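Local coordinates for thiazoline oxidase/subtilisin-like protease (Prochloron didemni, PDB 4H6X), which is the maturation protease domain of PatG, a subtilisin-like enzyme that probably cleaves the patellamide precursor and joins its ends by transamidation, at residues P70-A75 / A95-T100; A75-R80 / A260-E265. All blocks are in the same frame, centred on the assembly; numbering follows the deposited sequence.

Contact 1. Residues P70-A75 / A95-T100; sequences PEDYAA and AVIPDT
Two helices, 70-82 and 87-96, precede the helix 101-118 of this subtilisin-like domain, and here Asp72 and Ala75 of the first meet Val96, Ile97 and Thr100 around the end of the second. Asp72 and Ile97 have their CA atoms 6.4 Å apart, and the contact buries 210 Å² in all. The Asp72 carboxylate uses its two oxygens differently. Thr100 OG1 donates to Asp72 OD2 at 2.8 Å, rising to the oxygen from above the carboxylate plane, 53° out of it, as the two side chains cross at about a right angle. Asp72 OD1 instead accepts from a water at 2.8 Å that also donates to Val96 O, a bridge to the backbone where the helix ends. Both bonds are reached because Asp72 CG stands anti to its carbonyl carbon (chi1 -84°), sending the carboxylate across to the other segment. Thr100 sits at the N-cap position, yet its side chain makes no capping bond and is directed to Asp72. Next to the water-bound oxygen, Ile97 CG2 lies 3.6 Å from Asp72 OD1, the side chains running past each other in opposite senses. The same methyl is 4.0 Å from Ala75 CB, which also meets Val96 CG1 at 4.0 Å, so the alanine methyl faces both branched residues. This is a surface contact with one buried member, Ile97, which also packs on Phe76 and on Ile104 of helix 101-118, while Val96 leans on Ile79 farther along helix 70-82.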
# COMPACT_ATOMS: atom_id res chain seq x y z
N PRO A 70 -0.58 22.79 -9.18
CA PRO A 70 -1.94 22.32 -8.94
C PRO A 70 -2.74 22.24 -10.23
O PRO A 70 -3.55 21.33 -10.40
CB PRO A 70 -2.52 23.40 -8.00
CG PRO A 70 -1.32 23.97 -7.31
CD PRO A 70 -0.21 23.93 -8.32
N GLU A 71 -2.50 23.17 -11.16
CA GLU A 71 -3.22 23.20 -12.43
C GLU A 71 -2.97 21.93 -13.24
O GLU A 71 -3.90 21.38 -13.84
CB GLU A 71 -2.84 24.45 -13.26
CG GLU A 71 -3.23 25.79 -12.63
CD GLU A 71 -2.52 26.09 -11.32
OE1 GLU A 71 -1.28 26.02 -11.25
OE2 GLU A 71 -3.23 26.39 -10.34
N ASP A 72 -1.73 21.45 -13.23
CA ASP A 72 -1.40 20.19 -13.90
C ASP A 72 -2.15 19.00 -13.27
O ASP A 72 -2.73 18.18 -13.98
CB ASP A 72 0.11 19.96 -13.93
CG ASP A 72 0.78 20.68 -15.09
OD1 ASP A 72 0.13 21.55 -15.71
OD2 ASP A 72 1.94 20.36 -15.39
N TYR A 73 -2.17 18.93 -11.94
CA TYR A 73 -2.95 17.88 -11.28
C TYR A 73 -4.44 17.99 -11.63
O TYR A 73 -5.07 16.99 -11.94
CB TYR A 73 -2.72 17.89 -9.77
CG TYR A 73 -1.37 17.32 -9.34
CD1 TYR A 73 -1.03 15.98 -9.59
CD2 TYR A 73 -0.43 18.13 -8.68
CE1 TYR A 73 0.19 15.47 -9.19
CE2 TYR A 73 0.80 17.62 -8.28
CZ TYR A 73 1.11 16.29 -8.53
OH TYR A 73 2.33 15.78 -8.13
N ALA A 74 -4.97 19.22 -11.62
CA ALA A 74 -6.40 19.45 -11.92
C ALA A 74 -6.75 18.98 -13.32
O ALA A 74 -7.82 18.42 -13.52
CB ALA A 74 -6.77 20.92 -11.74
N ALA A 75 -5.84 19.20 -14.26
CA ALA A 75 -6.01 18.73 -15.63
C ALA A 75 -6.10 17.20 -15.69
O ALA A 75 -6.97 16.64 -16.34
CB ALA A 75 -4.89 19.25 -16.51
N ALA A 95 -2.46 16.45 -24.95
CA ALA A 95 -2.91 17.79 -25.34
C ALA A 95 -2.65 18.85 -24.26
O ALA A 95 -2.43 20.02 -24.57
CB ALA A 95 -4.39 17.75 -25.72
N VAL A 96 -2.66 18.45 -22.99
CA VAL A 96 -2.66 19.42 -21.90
C VAL A 96 -1.51 19.26 -20.89
O VAL A 96 -0.96 20.25 -20.41
CB VAL A 96 -4.05 19.49 -21.21
CG1 VAL A 96 -4.33 18.26 -20.35
CG2 VAL A 96 -4.19 20.77 -20.39
N ILE A 97 -1.13 18.03 -20.58
CA ILE A 97 -0.00 17.82 -19.65
C ILE A 97 1.02 16.83 -20.23
O ILE A 97 1.35 15.83 -19.58
CB ILE A 97 -0.49 17.40 -18.24
CG1 ILE A 97 -1.52 16.26 -18.34
CG2 ILE A 97 -1.03 18.61 -17.48
CD1 ILE A 97 -1.92 15.63 -17.02
N PRO A 98 1.55 17.10 -21.44
CA PRO A 98 2.43 16.13 -22.11
C PRO A 98 3.72 15.86 -21.32
O PRO A 98 4.19 14.72 -21.27
CB PRO A 98 2.76 16.81 -23.45
CG PRO A 98 2.60 18.28 -23.18
CD PRO A 98 1.45 18.36 -22.21
N ASP A 99 4.25 16.88 -20.66
CA ASP A 99 5.55 16.78 -20.00
C ASP A 99 5.48 16.37 -18.53
O ASP A 99 6.50 16.04 -17.93
CB ASP A 99 6.31 18.10 -20.13
CG ASP A 99 6.49 18.53 -21.58
OD1 ASP A 99 6.71 17.66 -22.47
OD2 ASP A 99 6.40 19.75 -21.83
N THR A 100 4.28 16.38 -17.96
CA THR A 100 4.15 16.06 -16.53
C THR A 100 3.23 14.87 -16.23
O THR A 100 3.15 14.42 -15.09
CB THR A 100 3.66 17.27 -15.74
OG1 THR A 100 2.47 17.77 -16.37
CG2 THR A 100 4.75 18.39 -15.69
O HOH W 1 -1.11 21.96 -18.16

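Contact 2. Residues A75-R80 / A260-E265; sequences AFQSIR and AQPCTE
Gln77 NE2 donates to Pro262 O at 2.8 Å, with the N-H...O angle a nearly straight 176°. The donor lies in the carbonyl plane, on a lone pair, at a C=O...N angle of 138°, and the acceptor falls only 3° out of the Gln77 amide plane, a geometry that would hold the amide's rotation. Gln77 gets there by an extended chain beyond CG that reaches from the helix to the type II beta turn Gln261-Thr264, in the loop between strands 257-259 and 268-270. Once in place, the amide has aliphatic neighbours. Pro262 CD is 3.6 Å from Gln77 NE2. On the other branch, Thr264 CG2 is 3.6 Å from Gln77 OE1. One turn on, the Arg80 guanidinium is placed by its own helix and by helix 101-118: Phe76 CE2 lies over one face, offset toward the rim, and Asp108 takes Arg80 NH2 in a salt bridge. Replacing Gln77 by an alanine would probably leave Pro262 O without its side-chain donor and open a gap between helix and turn. The accepting carbonyl belongs to the middle peptide of the turn, whose N-H, on Cys263, bonds Asp43. Side chains from two separate parts of the chain thus grip that one peptide at its two polar atoms, consistent with a turn held in a defined orientation.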
# COMPACT_ATOMS: atom_id res chain seq x y z
N ALA A 75 -5.84 19.20 -14.26
CA ALA A 75 -6.01 18.73 -15.63
C ALA A 75 -6.10 17.20 -15.69
O ALA A 75 -6.97 16.64 -16.34
CB ALA A 75 -4.89 19.25 -16.51
N PHE A 76 -5.17 16.52 -15.02
CA PHE A 76 -5.20 15.06 -14.93
C PHE A 76 -6.50 14.59 -14.29
O PHE A 76 -7.13 13.65 -14.76
CB PHE A 76 -4.00 14.56 -14.11
CG PHE A 76 -3.91 13.07 -13.99
CD1 PHE A 76 -3.18 12.33 -14.91
CD2 PHE A 76 -4.54 12.41 -12.95
CE1 PHE A 76 -3.09 10.94 -14.80
CE2 PHE A 76 -4.45 11.02 -12.83
CZ PHE A 76 -3.74 10.29 -13.77
N GLN A 77 -6.90 15.25 -13.21
CA GLN A 77 -8.07 14.82 -12.46
C GLN A 77 -9.38 15.05 -13.20
O GLN A 77 -10.31 14.26 -13.06
CB GLN A 77 -8.09 15.43 -11.06
CG GLN A 77 -6.96 14.88 -10.20
CD GLN A 77 -6.70 15.69 -8.96
OE1 GLN A 77 -7.52 16.51 -8.54
NE2 GLN A 77 -5.53 15.46 -8.34
N SER A 78 -9.44 16.12 -14.00
CA SER A 78 -10.59 16.37 -14.87
C SER A 78 -10.75 15.28 -15.93
O SER A 78 -11.85 14.77 -16.14
CB SER A 78 -10.50 17.75 -15.56
OG SER A 78 -11.37 17.78 -16.68
N ILE A 79 -9.64 14.91 -16.56
CA ILE A 79 -9.63 13.81 -17.53
C ILE A 79 -10.08 12.47 -16.91
O ILE A 79 -10.84 11.73 -17.53
CB ILE A 79 -8.24 13.69 -18.21
CG1 ILE A 79 -8.01 14.90 -19.12
CG2 ILE A 79 -8.12 12.41 -19.03
CD1 ILE A 79 -6.55 15.15 -19.49
N ARG A 80 -9.63 12.18 -15.69
CA ARG A 80 -10.08 10.98 -14.99
C ARG A 80 -11.58 11.06 -14.69
O ARG A 80 -12.32 10.12 -14.97
CB ARG A 80 -9.30 10.79 -13.69
CG ARG A 80 -9.86 9.70 -12.78
CD ARG A 80 -9.33 9.90 -11.38
NE ARG A 80 -8.05 9.24 -11.24
CZ ARG A 80 -7.08 9.58 -10.40
NH1 ARG A 80 -7.16 10.63 -9.58
NH2 ARG A 80 -5.98 8.85 -10.42
N ALA A 260 -6.94 9.13 -1.45
CA ALA A 260 -6.69 10.54 -1.76
C ALA A 260 -6.05 10.77 -3.14
O ALA A 260 -5.38 9.89 -3.69
CB ALA A 260 -5.85 11.17 -0.67
N GLN A 261 -6.26 11.98 -3.67
CA GLN A 261 -5.62 12.44 -4.89
C GLN A 261 -5.03 13.84 -4.60
O GLN A 261 -5.57 14.58 -3.78
CB GLN A 261 -6.61 12.45 -6.07
CG GLN A 261 -7.74 13.47 -5.96
CD GLN A 261 -8.93 13.18 -6.85
OE1 GLN A 261 -10.08 13.31 -6.42
NE2 GLN A 261 -8.67 12.82 -8.10
N PRO A 262 -3.91 14.18 -5.26
CA PRO A 262 -3.19 15.43 -4.93
C PRO A 262 -4.05 16.69 -5.07
O PRO A 262 -4.92 16.75 -5.94
CB PRO A 262 -2.06 15.49 -5.98
CG PRO A 262 -1.97 14.14 -6.59
CD PRO A 262 -3.26 13.42 -6.35
N CYS A 263 -3.78 17.67 -4.20
CA CYS A 263 -4.27 19.06 -4.32
C CYS A 263 -5.76 19.25 -4.04
O CYS A 263 -6.29 20.34 -4.29
CB CYS A 263 -3.92 19.65 -5.68
SG CYS A 263 -2.15 19.70 -6.01
N THR A 264 -6.42 18.22 -3.54
CA THR A 264 -7.83 18.34 -3.21
C THR A 264 -8.23 17.43 -2.06
O THR A 264 -7.62 16.39 -1.84
CB THR A 264 -8.76 18.10 -4.42
OG1 THR A 264 -10.11 18.14 -3.98
CG2 THR A 264 -8.51 16.73 -5.07
N GLU A 265 -9.26 17.84 -1.34
CA GLU A 265 -9.77 17.07 -0.23
C GLU A 265 -10.70 15.95 -0.66
O GLU A 265 -10.96 15.03 0.11
CB GLU A 265 -10.44 17.98 0.81
CG GLU A 265 -9.44 18.77 1.64
CD GLU A 265 -8.53 17.88 2.49
OE1 GLU A 265 -9.00 16.86 3.05
OE2 GLU A 265 -7.34 18.21 2.60

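Both contacts use helix 70-82 and share Ala75, but only contact 1 employs its methyl. The centre of contact 1 lies about 25 Å from that of the chain, the centre of contact 2 about 19 Å. Contact 1 is a surface contact that ties the helix to the nearby end of helix 87-96; contact 2, partly buried, ties it to a turn 180 residues on. An aspartate, a hydroxyl and a water beside small apolar groups mark the former; a neutral amide on a backbone carbonyl marks the latter. Their centres are about 10 Å apart, and they touch through Tyr73: its CE1 packs 3.6 Å from Pro262 CG, its CD2 3.5 Å from Cys263 SG.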